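Local coordinates for SusD superfamily protein (Bacteroides vulgatus ATCC 8482, PDB 3JQ0) that probably serves as an outer-membrane nutrient-binding lipoprotein of the SusD family, probably binding sugars or other nutrients for uptake, at residues E255-Y261 with F355-F359; M263-Q269 with L292-L298; F309-R315 with E437-M443; I386-R390 with I406-D411. One frame throughout, in Å; residues are numbered along the deposited sequence. Where two conformers were deposited one is given.

Contact 1: residues E255-Y261 with F355-F359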
# COMPACT_ATOMS: atom_id res chain seq x y z
N GLU A 255 -10.92 6.80 -12.08
CA GLU A 255 -10.83 5.34 -12.07
C GLU A 255 -9.75 4.94 -11.08
O GLU A 255 -8.75 5.66 -10.93
CB GLU A 255 -10.47 4.84 -13.49
CG GLU A 255 -10.50 3.34 -13.59
CD GLU A 255 -10.17 2.76 -14.94
OE1 GLU A 255 -10.06 3.50 -15.93
OE2 GLU A 255 -9.96 1.51 -14.97
N MSE A 256 -9.87 3.81 -10.40
CA MSE A 256 -8.82 3.42 -9.49
C MSE A 256 -7.47 3.37 -10.21
O MSE A 256 -7.33 2.83 -11.33
CB MSE A 256 -9.17 2.11 -8.81
CG MSE A 256 -8.19 1.79 -7.71
SE MSE A 256 -8.64 0.26 -6.63
CE MSE A 256 -7.04 -0.83 -7.04
N TRP A 257 -6.46 3.98 -9.58
CA TRP A 257 -5.12 4.08 -10.11
C TRP A 257 -5.06 4.80 -11.47
O TRP A 257 -4.13 4.60 -12.24
CB TRP A 257 -4.41 2.73 -10.19
CG TRP A 257 -4.14 2.05 -8.87
CD1 TRP A 257 -4.52 2.42 -7.62
CD2 TRP A 257 -3.44 0.82 -8.74
NE1 TRP A 257 -4.10 1.46 -6.73
CE2 TRP A 257 -3.43 0.48 -7.39
CE3 TRP A 257 -2.82 -0.03 -9.65
CZ2 TRP A 257 -2.88 -0.70 -6.92
CZ3 TRP A 257 -2.24 -1.18 -9.20
CH2 TRP A 257 -2.30 -1.52 -7.84
N GLY A 258 -6.08 5.62 -11.79
CA GLY A 258 -6.12 6.30 -13.06
C GLY A 258 -6.13 5.39 -14.26
O GLY A 258 -5.72 5.77 -15.33
N GLY A 259 -6.66 4.18 -14.08
CA GLY A 259 -6.70 3.16 -15.11
C GLY A 259 -5.58 2.14 -15.05
O GLY A 259 -5.68 1.15 -15.78
N TYR A 260 -4.55 2.38 -14.25
CA TYR A 260 -3.38 1.52 -14.21
C TYR A 260 -3.60 0.22 -13.44
O TYR A 260 -2.75 -0.65 -13.50
CB TYR A 260 -2.14 2.29 -13.73
CG TYR A 260 -1.71 3.36 -14.72
CD1 TYR A 260 -1.04 3.02 -15.89
CD2 TYR A 260 -2.00 4.69 -14.52
CE1 TYR A 260 -0.67 4.00 -16.84
CE2 TYR A 260 -1.62 5.68 -15.45
CZ TYR A 260 -0.99 5.32 -16.62
OH TYR A 260 -0.62 6.26 -17.55
N TYR A 261 -4.68 0.10 -12.69
CA TYR A 261 -5.05 -1.21 -12.08
C TYR A 261 -5.53 -2.13 -13.20
O TYR A 261 -4.96 -3.18 -13.48
CB TYR A 261 -6.04 -1.02 -10.95
CG TYR A 261 -6.44 -2.31 -10.28
CD1 TYR A 261 -5.59 -2.89 -9.34
CD2 TYR A 261 -7.61 -2.95 -10.58
CE1 TYR A 261 -5.90 -4.04 -8.67
CE2 TYR A 261 -7.93 -4.15 -9.93
CZ TYR A 261 -7.05 -4.67 -8.94
OH TYR A 261 -7.36 -5.82 -8.24
N PHE A 355 -13.44 -0.54 -12.75
CA PHE A 355 -12.57 -0.56 -11.56
C PHE A 355 -12.60 0.76 -10.84
O PHE A 355 -11.69 1.60 -10.96
CB PHE A 355 -11.17 -1.05 -11.98
CG PHE A 355 -11.20 -2.48 -12.41
CD1 PHE A 355 -11.26 -3.50 -11.48
CD2 PHE A 355 -11.28 -2.84 -13.74
CE1 PHE A 355 -11.32 -4.83 -11.82
CE2 PHE A 355 -11.31 -4.21 -14.13
CZ PHE A 355 -11.36 -5.18 -13.15
N LEU A 356 -13.69 0.91 -10.09
CA LEU A 356 -14.05 2.16 -9.41
C LEU A 356 -14.01 2.03 -7.90
O LEU A 356 -14.56 2.87 -7.20
CB LEU A 356 -15.42 2.62 -9.89
CG LEU A 356 -15.52 2.90 -11.38
CD1 LEU A 356 -17.02 3.27 -11.74
CD2 LEU A 356 -14.60 4.00 -11.83
N ASP A 357 -13.33 0.99 -7.39
CA ASP A 357 -13.16 0.85 -5.96
C ASP A 357 -12.33 1.99 -5.40
O ASP A 357 -11.46 2.53 -6.08
CB ASP A 357 -12.41 -0.44 -5.61
CG ASP A 357 -13.21 -1.66 -5.90
OD1 ASP A 357 -14.30 -1.82 -5.31
OD2 ASP A 357 -12.71 -2.48 -6.71
N ASP A 358 -12.59 2.32 -4.13
CA ASP A 358 -11.64 3.14 -3.41
C ASP A 358 -10.34 2.38 -3.18
O ASP A 358 -10.34 1.15 -3.15
CB ASP A 358 -12.20 3.55 -2.03
CG ASP A 358 -13.32 4.58 -2.10
OD1 ASP A 358 -13.62 5.10 -3.20
OD2 ASP A 358 -13.87 4.85 -1.00
N PHE A 359 -9.22 3.08 -3.07
CA PHE A 359 -7.93 2.45 -2.83
C PHE A 359 -7.46 2.75 -1.42
O PHE A 359 -7.13 3.89 -1.09
CB PHE A 359 -6.87 2.92 -3.80
CG PHE A 359 -5.55 2.24 -3.61
CD1 PHE A 359 -5.47 0.85 -3.68
CD2 PHE A 359 -4.41 2.93 -3.32
CE1 PHE A 359 -4.28 0.20 -3.54
CE2 PHE A 359 -3.20 2.26 -3.17
CZ PHE A 359 -3.15 0.88 -3.27
O HOH W 1 -12.50 0.48 -15.25

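Contact 2: residues M263-Q269 with L292-L298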
# COMPACT_ATOMS: atom_id res chain seq x y z
N MSE A 263 -5.19 -1.69 -16.33
CA MSE A 263 -4.24 -1.80 -17.45
C MSE A 263 -2.87 -2.36 -17.06
O MSE A 263 -2.00 -2.46 -17.94
CB MSE A 263 -4.10 -0.46 -18.16
CG MSE A 263 -5.37 -0.03 -18.89
SE MSE A 263 -5.84 -1.19 -20.36
CE MSE A 263 -4.39 -0.72 -21.57
N ARG A 264 -2.68 -2.77 -15.81
CA ARG A 264 -1.45 -3.46 -15.42
C ARG A 264 -1.64 -4.81 -14.74
O ARG A 264 -0.68 -5.58 -14.73
CB ARG A 264 -0.54 -2.53 -14.58
CG ARG A 264 -0.12 -1.25 -15.27
CD ARG A 264 0.94 -1.48 -16.28
NE ARG A 264 1.30 -0.27 -17.03
CZ ARG A 264 0.86 0.06 -18.23
NH1 ARG A 264 -0.09 -0.60 -18.85
NH2 ARG A 264 1.41 1.11 -18.84
N LEU A 265 -2.79 -5.07 -14.11
CA LEU A 265 -2.96 -6.24 -13.27
C LEU A 265 -4.10 -7.17 -13.70
O LEU A 265 -4.27 -8.19 -13.06
CB LEU A 265 -3.19 -5.82 -11.80
CG LEU A 265 -1.94 -5.31 -11.09
CD1 LEU A 265 -2.29 -4.79 -9.70
CD2 LEU A 265 -0.91 -6.40 -10.99
N ILE A 266 -4.93 -6.81 -14.69
CA ILE A 266 -6.19 -7.53 -14.93
C ILE A 266 -6.13 -8.30 -16.25
O ILE A 266 -5.53 -7.83 -17.23
CB ILE A 266 -7.37 -6.49 -14.88
CG1 ILE A 266 -7.52 -5.94 -13.48
CG2 ILE A 266 -8.71 -7.03 -15.44
CD1 ILE A 266 -7.88 -6.95 -12.40
N PRO A 267 -6.73 -9.50 -16.31
CA PRO A 267 -6.70 -10.31 -17.55
C PRO A 267 -7.56 -9.72 -18.65
O PRO A 267 -8.55 -9.04 -18.40
CB PRO A 267 -7.30 -11.65 -17.09
CG PRO A 267 -8.21 -11.26 -15.94
CD PRO A 267 -7.42 -10.21 -15.23
N ALA A 268 -7.23 -10.07 -19.88
CA ALA A 268 -8.07 -9.79 -21.03
C ALA A 268 -9.37 -10.60 -21.03
O ALA A 268 -9.36 -11.80 -20.75
CB ALA A 268 -7.33 -10.06 -22.33
N GLN A 269 -10.45 -9.92 -21.36
CA GLN A 269 -11.74 -10.59 -21.46
C GLN A 269 -11.69 -11.80 -22.40
O GLN A 269 -12.28 -12.83 -22.13
CB GLN A 269 -12.80 -9.58 -21.88
CG GLN A 269 -14.20 -10.13 -21.92
CD GLN A 269 -15.23 -9.03 -22.11
OE1 GLN A 269 -15.13 -8.22 -23.05
NE2 GLN A 269 -16.15 -8.92 -21.17
N LEU A 292 -14.44 -9.34 -16.70
CA LEU A 292 -13.12 -8.72 -16.46
C LEU A 292 -12.46 -8.40 -17.78
O LEU A 292 -12.40 -9.26 -18.64
CB LEU A 292 -12.24 -9.66 -15.64
CG LEU A 292 -12.76 -10.06 -14.27
CD1 LEU A 292 -11.80 -11.13 -13.64
CD2 LEU A 292 -12.99 -8.89 -13.31
N ASN A 293 -11.87 -7.21 -17.90
CA ASN A 293 -11.12 -6.85 -19.09
C ASN A 293 -10.07 -5.83 -18.80
O ASN A 293 -10.36 -4.73 -18.41
CB ASN A 293 -12.02 -6.28 -20.17
CG ASN A 293 -11.31 -6.17 -21.50
OD1 ASN A 293 -10.57 -7.09 -21.90
ND2 ASN A 293 -11.53 -5.06 -22.18
N GLY A 294 -8.84 -6.18 -18.97
CA GLY A 294 -7.72 -5.32 -18.73
C GLY A 294 -6.50 -5.84 -19.43
O GLY A 294 -6.57 -6.65 -20.36
N LEU A 295 -5.35 -5.39 -18.98
CA LEU A 295 -4.06 -5.82 -19.47
C LEU A 295 -3.17 -6.15 -18.27
O LEU A 295 -3.17 -5.40 -17.30
CB LEU A 295 -3.45 -4.70 -20.30
CG LEU A 295 -2.24 -4.93 -21.16
CD1 LEU A 295 -2.63 -5.66 -22.41
CD2 LEU A 295 -1.62 -3.55 -21.59
N THR A 296 -2.46 -7.28 -18.31
CA THR A 296 -1.57 -7.68 -17.24
C THR A 296 -0.13 -7.52 -17.67
O THR A 296 0.33 -8.21 -18.61
CB THR A 296 -1.84 -9.14 -16.83
OG1 THR A 296 -3.20 -9.25 -16.45
CG2 THR A 296 -0.95 -9.61 -15.71
N GLN A 297 0.59 -6.62 -16.99
CA GLN A 297 2.05 -6.50 -17.16
C GLN A 297 2.88 -6.86 -15.93
O GLN A 297 4.08 -7.05 -16.05
CB GLN A 297 2.41 -5.07 -17.63
CG GLN A 297 1.88 -4.73 -18.99
CD GLN A 297 2.29 -3.40 -19.50
OE1 GLN A 297 2.78 -2.56 -18.73
NE2 GLN A 297 2.05 -3.16 -20.79
N LEU A 298 2.22 -7.02 -14.77
CA LEU A 298 2.81 -7.51 -13.54
C LEU A 298 2.03 -8.76 -13.16
O LEU A 298 0.81 -8.67 -12.99
CB LEU A 298 2.72 -6.47 -12.41
CG LEU A 298 3.76 -5.34 -12.40
CD1 LEU A 298 3.37 -4.29 -11.37
CD2 LEU A 298 5.19 -5.91 -12.16

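Contact 3: residues F309-R315 with E437-M443. With SO4 (sulfate ion), chain I.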
# COMPACT_ATOMS: atom_id res chain seq x y z
N PHE A 309 -1.24 -19.00 1.33
CA PHE A 309 -2.34 -19.01 2.31
C PHE A 309 -2.65 -20.41 2.74
O PHE A 309 -2.68 -21.34 1.91
CB PHE A 309 -3.61 -18.40 1.66
CG PHE A 309 -3.43 -17.00 1.18
CD1 PHE A 309 -2.97 -16.79 -0.11
CD2 PHE A 309 -3.75 -15.91 1.97
CE1 PHE A 309 -2.81 -15.48 -0.61
CE2 PHE A 309 -3.59 -14.61 1.47
CZ PHE A 309 -3.12 -14.42 0.21
N ARG A 310 -2.95 -20.57 4.01
CA ARG A 310 -3.46 -21.82 4.51
C ARG A 310 -4.90 -22.03 4.07
O ARG A 310 -5.65 -21.08 3.81
CB ARG A 310 -3.41 -21.86 6.05
CG ARG A 310 -2.04 -21.58 6.67
CD ARG A 310 -0.95 -22.57 6.21
NE ARG A 310 -1.33 -23.98 6.38
CZ ARG A 310 -1.33 -24.63 7.55
NH1 ARG A 310 -0.85 -24.07 8.63
NH2 ARG A 310 -1.77 -25.87 7.60
N ASN A 311 -5.31 -23.30 4.04
CA ASN A 311 -6.68 -23.58 3.67
C ASN A 311 -7.64 -22.86 4.62
O ASN A 311 -7.41 -22.76 5.83
CB ASN A 311 -6.94 -25.08 3.71
CG ASN A 311 -6.23 -25.86 2.60
OD1 ASN A 311 -5.62 -25.35 1.65
ND2 ASN A 311 -6.31 -27.17 2.74
N ASN A 312 -8.72 -22.37 4.05
CA ASN A 312 -9.79 -21.70 4.75
C ASN A 312 -9.46 -20.27 5.20
O ASN A 312 -10.32 -19.61 5.82
CB ASN A 312 -10.33 -22.58 5.90
CG ASN A 312 -10.74 -23.95 5.40
OD1 ASN A 312 -10.12 -24.99 5.73
ND2 ASN A 312 -11.67 -23.91 4.49
N ASP A 313 -8.31 -19.74 4.82
CA ASP A 313 -8.03 -18.32 4.95
C ASP A 313 -8.77 -17.64 3.79
O ASP A 313 -8.42 -17.81 2.64
CB ASP A 313 -6.53 -18.08 4.91
CG ASP A 313 -6.17 -16.62 5.01
OD1 ASP A 313 -7.02 -15.72 4.85
OD2 ASP A 313 -4.94 -16.38 5.28
N THR A 314 -9.82 -16.90 4.09
CA THR A 314 -10.64 -16.31 3.05
C THR A 314 -9.90 -15.24 2.24
O THR A 314 -10.31 -14.90 1.12
CB THR A 314 -11.98 -15.69 3.56
OG1 THR A 314 -11.68 -14.44 4.19
CG2 THR A 314 -12.74 -16.60 4.50
N ARG A 315 -8.76 -14.77 2.75
CA ARG A 315 -7.98 -13.81 1.97
C ARG A 315 -7.45 -14.42 0.68
O ARG A 315 -7.14 -13.71 -0.27
CB ARG A 315 -6.83 -13.26 2.77
CG ARG A 315 -7.29 -12.54 4.03
CD ARG A 315 -6.13 -12.04 4.87
NE ARG A 315 -5.43 -13.20 5.48
CZ ARG A 315 -4.65 -13.12 6.54
NH1 ARG A 315 -4.32 -11.95 7.07
NH2 ARG A 315 -4.17 -14.24 7.06
N GLU A 437 2.03 -12.21 7.92
CA GLU A 437 0.66 -11.73 8.11
C GLU A 437 0.40 -10.55 7.18
O GLU A 437 -0.67 -10.47 6.55
CB GLU A 437 0.37 -11.39 9.55
CG GLU A 437 -1.12 -11.37 9.85
CD GLU A 437 -1.76 -12.73 9.72
OE1 GLU A 437 -1.07 -13.76 10.00
OE2 GLU A 437 -2.94 -12.80 9.31
N ARG A 438 1.34 -9.62 7.10
CA ARG A 438 1.19 -8.47 6.24
C ARG A 438 1.16 -8.85 4.77
O ARG A 438 0.44 -8.25 3.97
CB ARG A 438 2.28 -7.41 6.50
CG ARG A 438 2.13 -6.73 7.84
CD ARG A 438 3.16 -5.62 8.03
NE ARG A 438 2.97 -4.50 7.17
CZ ARG A 438 2.09 -3.54 7.34
NH1 ARG A 438 1.23 -3.56 8.34
NH2 ARG A 438 2.06 -2.52 6.48
N LEU A 439 1.94 -9.87 4.39
CA LEU A 439 1.94 -10.35 3.02
C LEU A 439 0.52 -10.85 2.65
O LEU A 439 -0.03 -10.49 1.61
CB LEU A 439 3.00 -11.44 2.82
CG LEU A 439 3.04 -12.12 1.46
CD1 LEU A 439 3.13 -11.18 0.29
CD2 LEU A 439 4.12 -13.16 1.45
N ARG A 440 -0.03 -11.69 3.52
CA ARG A 440 -1.36 -12.23 3.31
C ARG A 440 -2.42 -11.15 3.30
O ARG A 440 -3.43 -11.27 2.57
CB ARG A 440 -1.65 -13.28 4.40
CG ARG A 440 -0.84 -14.55 4.21
CD ARG A 440 -1.06 -15.55 5.33
NE ARG A 440 -0.39 -16.81 5.03
CZ ARG A 440 -0.14 -17.77 5.91
NH1 ARG A 440 -0.35 -17.60 7.20
NH2 ARG A 440 0.39 -18.90 5.46
N GLU A 441 -2.28 -10.10 4.11
CA GLU A 441 -3.31 -9.12 4.35
C GLU A 441 -3.32 -8.05 3.23
O GLU A 441 -4.40 -7.49 2.96
CB GLU A 441 -3.04 -8.47 5.72
CG GLU A 441 -4.11 -7.52 6.20
CD GLU A 441 -5.50 -8.12 6.47
OE1 GLU A 441 -5.55 -9.34 6.76
OE2 GLU A 441 -6.49 -7.33 6.47
N PHE A 442 -2.17 -7.71 2.64
CA PHE A 442 -2.01 -6.47 1.90
C PHE A 442 -1.61 -6.63 0.44
O PHE A 442 -1.11 -5.68 -0.16
CB PHE A 442 -1.02 -5.51 2.61
CG PHE A 442 -1.54 -5.03 3.95
CD1 PHE A 442 -2.65 -4.18 4.00
CD2 PHE A 442 -0.96 -5.42 5.14
CE1 PHE A 442 -3.15 -3.72 5.23
CE2 PHE A 442 -1.45 -4.98 6.34
CZ PHE A 442 -2.58 -4.20 6.39
N MSE A 443 -1.89 -7.77 -0.19
CA MSE A 443 -1.60 -7.86 -1.61
C MSE A 443 -2.26 -6.76 -2.38
O MSE A 443 -3.45 -6.44 -2.14
CB MSE A 443 -2.06 -9.22 -2.19
CG MSE A 443 -1.43 -10.43 -1.59
SE MSE A 443 -1.81 -12.04 -2.58
CE MSE A 443 -0.53 -11.70 -4.02
S SO4 I . -3.00 -26.54 4.16
O1 SO4 I . -2.35 -26.61 2.83
O2 SO4 I . -2.36 -27.36 5.18
O3 SO4 I . -3.01 -25.13 4.39
O4 SO4 I . -4.26 -27.20 3.90
O HOH W 2 -2.16 -15.96 8.72

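Contact 4: residues I386-R390 with I406-D411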
# COMPACT_ATOMS: atom_id res chain seq x y z
N ILE A 386 -1.92 -10.01 16.15
CA ILE A 386 -1.80 -10.98 15.07
C ILE A 386 -3.08 -11.81 14.99
O ILE A 386 -3.63 -12.03 13.92
CB ILE A 386 -0.55 -11.88 15.21
CG1 ILE A 386 0.73 -11.03 15.19
CG2 ILE A 386 -0.55 -12.96 14.16
CD1 ILE A 386 2.00 -11.79 15.53
N ASN A 387 -3.54 -12.31 16.14
CA ASN A 387 -4.72 -13.18 16.14
C ASN A 387 -6.01 -12.43 15.86
O ASN A 387 -6.94 -13.06 15.36
CB ASN A 387 -4.79 -14.04 17.41
CG ASN A 387 -3.85 -15.19 17.32
OD1 ASN A 387 -3.51 -15.66 16.25
ND2 ASN A 387 -3.39 -15.70 18.48
N ALA A 388 -6.10 -11.12 16.13
CA ALA A 388 -7.32 -10.38 15.74
C ALA A 388 -7.41 -10.40 14.20
O ALA A 388 -8.49 -10.60 13.65
CB ALA A 388 -7.24 -8.93 16.27
N VAL A 389 -6.31 -10.16 13.52
CA VAL A 389 -6.25 -10.17 12.07
C VAL A 389 -6.52 -11.58 11.52
O VAL A 389 -7.31 -11.77 10.57
CB VAL A 389 -4.98 -9.54 11.54
CG1 VAL A 389 -4.90 -9.66 10.02
CG2 VAL A 389 -4.88 -8.10 11.97
N ARG A 390 -5.89 -12.60 12.11
CA ARG A 390 -6.15 -13.97 11.67
C ARG A 390 -7.58 -14.41 11.89
O ARG A 390 -8.18 -15.05 11.03
CB ARG A 390 -5.18 -14.96 12.34
CG ARG A 390 -3.74 -14.78 11.95
CD ARG A 390 -2.82 -15.83 12.53
NE ARG A 390 -1.47 -15.64 12.04
CZ ARG A 390 -0.46 -16.45 12.29
NH1 ARG A 390 -0.65 -17.54 13.03
NH2 ARG A 390 0.76 -16.15 11.91
N ILE A 406 -3.71 -22.80 13.23
CA ILE A 406 -3.59 -21.55 12.50
C ILE A 406 -3.57 -20.30 13.36
O ILE A 406 -3.24 -19.22 12.84
CB ILE A 406 -4.57 -21.45 11.29
CG1 ILE A 406 -6.01 -21.74 11.64
CG2 ILE A 406 -4.06 -22.33 10.13
CD1 ILE A 406 -6.65 -20.83 12.57
N ALA A 407 -3.88 -20.36 14.67
CA ALA A 407 -3.68 -19.20 15.52
C ALA A 407 -2.19 -19.03 15.76
O ALA A 407 -1.43 -19.99 15.78
CB ALA A 407 -4.41 -19.32 16.86
N TYR A 408 -1.75 -17.79 15.94
CA TYR A 408 -0.37 -17.53 16.35
C TYR A 408 -0.19 -18.07 17.76
O TYR A 408 -1.03 -17.78 18.61
CB TYR A 408 -0.11 -16.02 16.30
CG TYR A 408 1.29 -15.62 16.72
CD1 TYR A 408 2.35 -15.75 15.83
CD2 TYR A 408 1.56 -15.15 17.99
CE1 TYR A 408 3.65 -15.43 16.22
CE2 TYR A 408 2.85 -14.84 18.39
CZ TYR A 408 3.90 -15.00 17.50
OH TYR A 408 5.18 -14.70 17.86
N PRO A 409 0.92 -18.78 18.05
CA PRO A 409 2.12 -18.99 17.25
C PRO A 409 2.22 -20.42 16.67
O PRO A 409 3.30 -21.01 16.61
CB PRO A 409 3.24 -18.77 18.26
CG PRO A 409 2.70 -19.48 19.49
CD PRO A 409 1.20 -19.15 19.47
N ASN A 410 1.08 -20.96 16.21
CA ASN A 410 0.97 -22.36 15.85
C ASN A 410 0.90 -22.65 14.36
O ASN A 410 0.81 -23.80 13.97
CB ASN A 410 -0.29 -22.95 16.52
CG ASN A 410 -0.31 -22.73 17.99
OD1 ASN A 410 0.73 -22.82 18.66
ND2 ASN A 410 -1.48 -22.38 18.52
N ASP A 411 1.00 -21.61 13.53
CA ASP A 411 0.91 -21.75 12.08
C ASP A 411 2.27 -22.17 11.54
O ASP A 411 3.07 -21.32 11.10
CB ASP A 411 0.32 -20.51 11.44
CG ASP A 411 0.17 -20.58 9.94
OD1 ASP A 411 0.51 -21.61 9.33
OD2 ASP A 411 -0.26 -19.53 9.39

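Contact 1: residues E255-Y261 with F355-F359
With CG of Trp257 anti to the carbonyl carbon (chi1 -65°) and CG of Phe359 anti to the backbone N (chi1 -177°), the indole and the phenyl ring meet as a T-shaped, edge-to-face pair. The indole supplies the edge: NE1 stands over the centre of the Phe359 ring, 3.4 Å from Phe359 CD1, and the two planes are 86° apart. Farther along the same edge, Trp257 CZ2 comes within 3.8 Å of Phe359 CE1. Since Phe359 begins strand 359-363, the pair fastens the loop that follows strand 243-247 to the start of its antiparallel partner. At the other end of the contact Tyr261 turns its edge to the face of Phe355 in an offset version of the same motif, with Tyr261 CE2 3.7 Å from Phe355 CD1. Between the two ring pairs runs Met256, a selenomethionine, whose SE packs against Asp357 CB in the conformer given. Its backbone provides the direct hydrogen bond between the segments, Met256 N to Phe355 O at 2.9 Å. Glu255 lies alongside Phe355, its carboxylate almost parallel to the ring, and OE2 finds its main partner in Arg262, just beyond the segment. A water joins Glu255 and Phe355, accepting from Phe355 N at 2.9 Å and giving a weak bond to Glu255 OE2.

Contact 2: residues M263-Q269 with L292-L298
Gln297 and Arg264 run side by side, and the glutamine can be followed outward atom by atom. Its CB lies 4.1 Å from Arg264 CD. The amide carbon CD then comes 3.7 Å from Arg264 NH1, and OE1 ends over one face of the guanidinium, nearer its rim than its middle, 3.2 Å from Arg264 NE. That oxygen receives no hydrogen bond from the arginine, because the N-H groups do not point at it; the amide and guanidinium planes lie nearly parallel, 22° apart. NE2, the other tip, stays at packing distance from NH1. Arg264 NH1 also donates to the carbonyl of the residue before it, Met263 O, at 2.8 Å, which helps to fix the guanidinium; the bond lies close to the guanidinium plane.

The backbones form a single beta bridge, Leu265 with Thr296, where the end of the short, weakly bonded helix 262-265 meets the loop leading to strand 299-300. Arg264 O accepts two bonds, from Gln297 N at 2.8 Å and from Leu298 N. Leu265 CD2 packs on Leu298 CB, and both residues touch Tyr41 of strand 41-43. Farther along the two segments, Gly294 N donates to Pro267 O. Asn293 has CG anti to the backbone N (chi1 -168°), which swings OD1 to the beginning of helix 269-275; there it accepts from Gln269 N at 2.9 Å in an almost straight bond, right after Ala268 in the N-cap position.

Contact 3: residues F309-R315 with E437-M443
A buried salt-bridge network centred on Arg315 joins the loop before helix 315-319 to the last turns of helix 430-441. A bend at chi3 (-70°) turns the guanidinium toward the side chains of those turns, and it meets three carboxylates around its edge. On its own segment Asp313 is gripped side-on: NE donates to OD1, and Arg315 NH2 to Asp313 OD2 at 2.9 Å. Asp313 OD1 also takes the backbone N-H of Arg315, a capping bond at the entry to helix 315-319. Across the contact NH1 and NH2 converge end-on upon one oxygen, Glu437 OE2, reaching it from the same face of the carboxylate; Arg315 NH1 is 2.8 Å from it. Arg315 NH1 gives its other hydrogen to Glu441 OE1, one helical turn on, at 2.9 Å. So many bonds fix the guanidinium in rotation, while Arg440 CB covers the centre of one face, 3.7 Å from Arg315 CZ. The excess of acid is probably balanced by Arg390 at Glu437 and by Arg363 and Arg392 at Glu441.

Phe309 and the aliphatic part of Arg440 run antiparallel alongside each other, Phe309 CE2 3.8 Å from Arg440 CB. At the ring edge Phe309 CZ makes a Met-aromatic contact with SE of Met443, a selenomethionine. Arg310 NE donates to O3 of a sulfate, probably from the crystallisation liquor, at 2.8 Å. Arg440 NE bonds to Gly308 O and NH1 pairs with Asp411. One water donates to Glu437 OE1 and accepts from Arg440 NH1 at 2.9 Å.

Contact 4: residues I386-R390 with I406-D411
Ile386 comes first on the helix and sets its CD1 methyl squarely over the Tyr408 ring, a CH-pi contact with the carbon 3.9 Å from the ring centroid and only 6° off the normal. Its other branch, CG2, packs 3.8 Å from Tyr408 CB. Next, Asn387 uses both ends of its amide on one residue: OD1 accepts from Tyr408 N at 2.8 Å and ND2 donates to Tyr408 O at 3.1 Å. Both bonds lie on lone pairs in the carbonyl planes, and together they keep the amide from turning. One helical turn later Arg390 reaches out with CG to NE extended (chi3 176°), which carries NH1 to Ile406 O for a weak bond at 3.1 Å. Tyr408 CB lies over one face of the guanidinium, and Asp411 OD2 is over the opposite face, where no N-H of Arg390 points at it. The stronger partners of Arg390 are Glu437 and Asp426; Asp411 bonds instead to Tyr417 OH, Arg310 and Arg440. Helix 383-394 thus grips the loop after helix 403-406 at a tight reversal. There Asn410 N bonds back to Ala407 O at 2.7 Å, the peptide before Pro409 is cis, and Pro409 CB covers the second face of the tyrosine ring: a type VI beta turn with the proline packed on the preceding aromatic ring, as is common at cis-proline.

How the contacts relate
The four contacts fall into two touching pairs within the SusD family region. Contact 2 is nested in the chain loop closed by contact 1; their centres are 13 Å apart, and Trp257 and Tyr261 pack on Leu265 and Ile266, around helix 262-265. Contact 4 is likewise nested inside contact 3, with centres 11 Å apart, and charge joins them: Glu437 to Arg390 and Arg310 to Asp411, between helices 430-441 and 383-394 and the loops beside them. Contacts 1 and 3 alternate along the chain, their nearest atoms about 7 Å apart, whereas contacts 2 and 4 are 33 Å apart between centres. Apolar packing joins the first pair and salt bridges the second, fastening sequence-distant loops to helices.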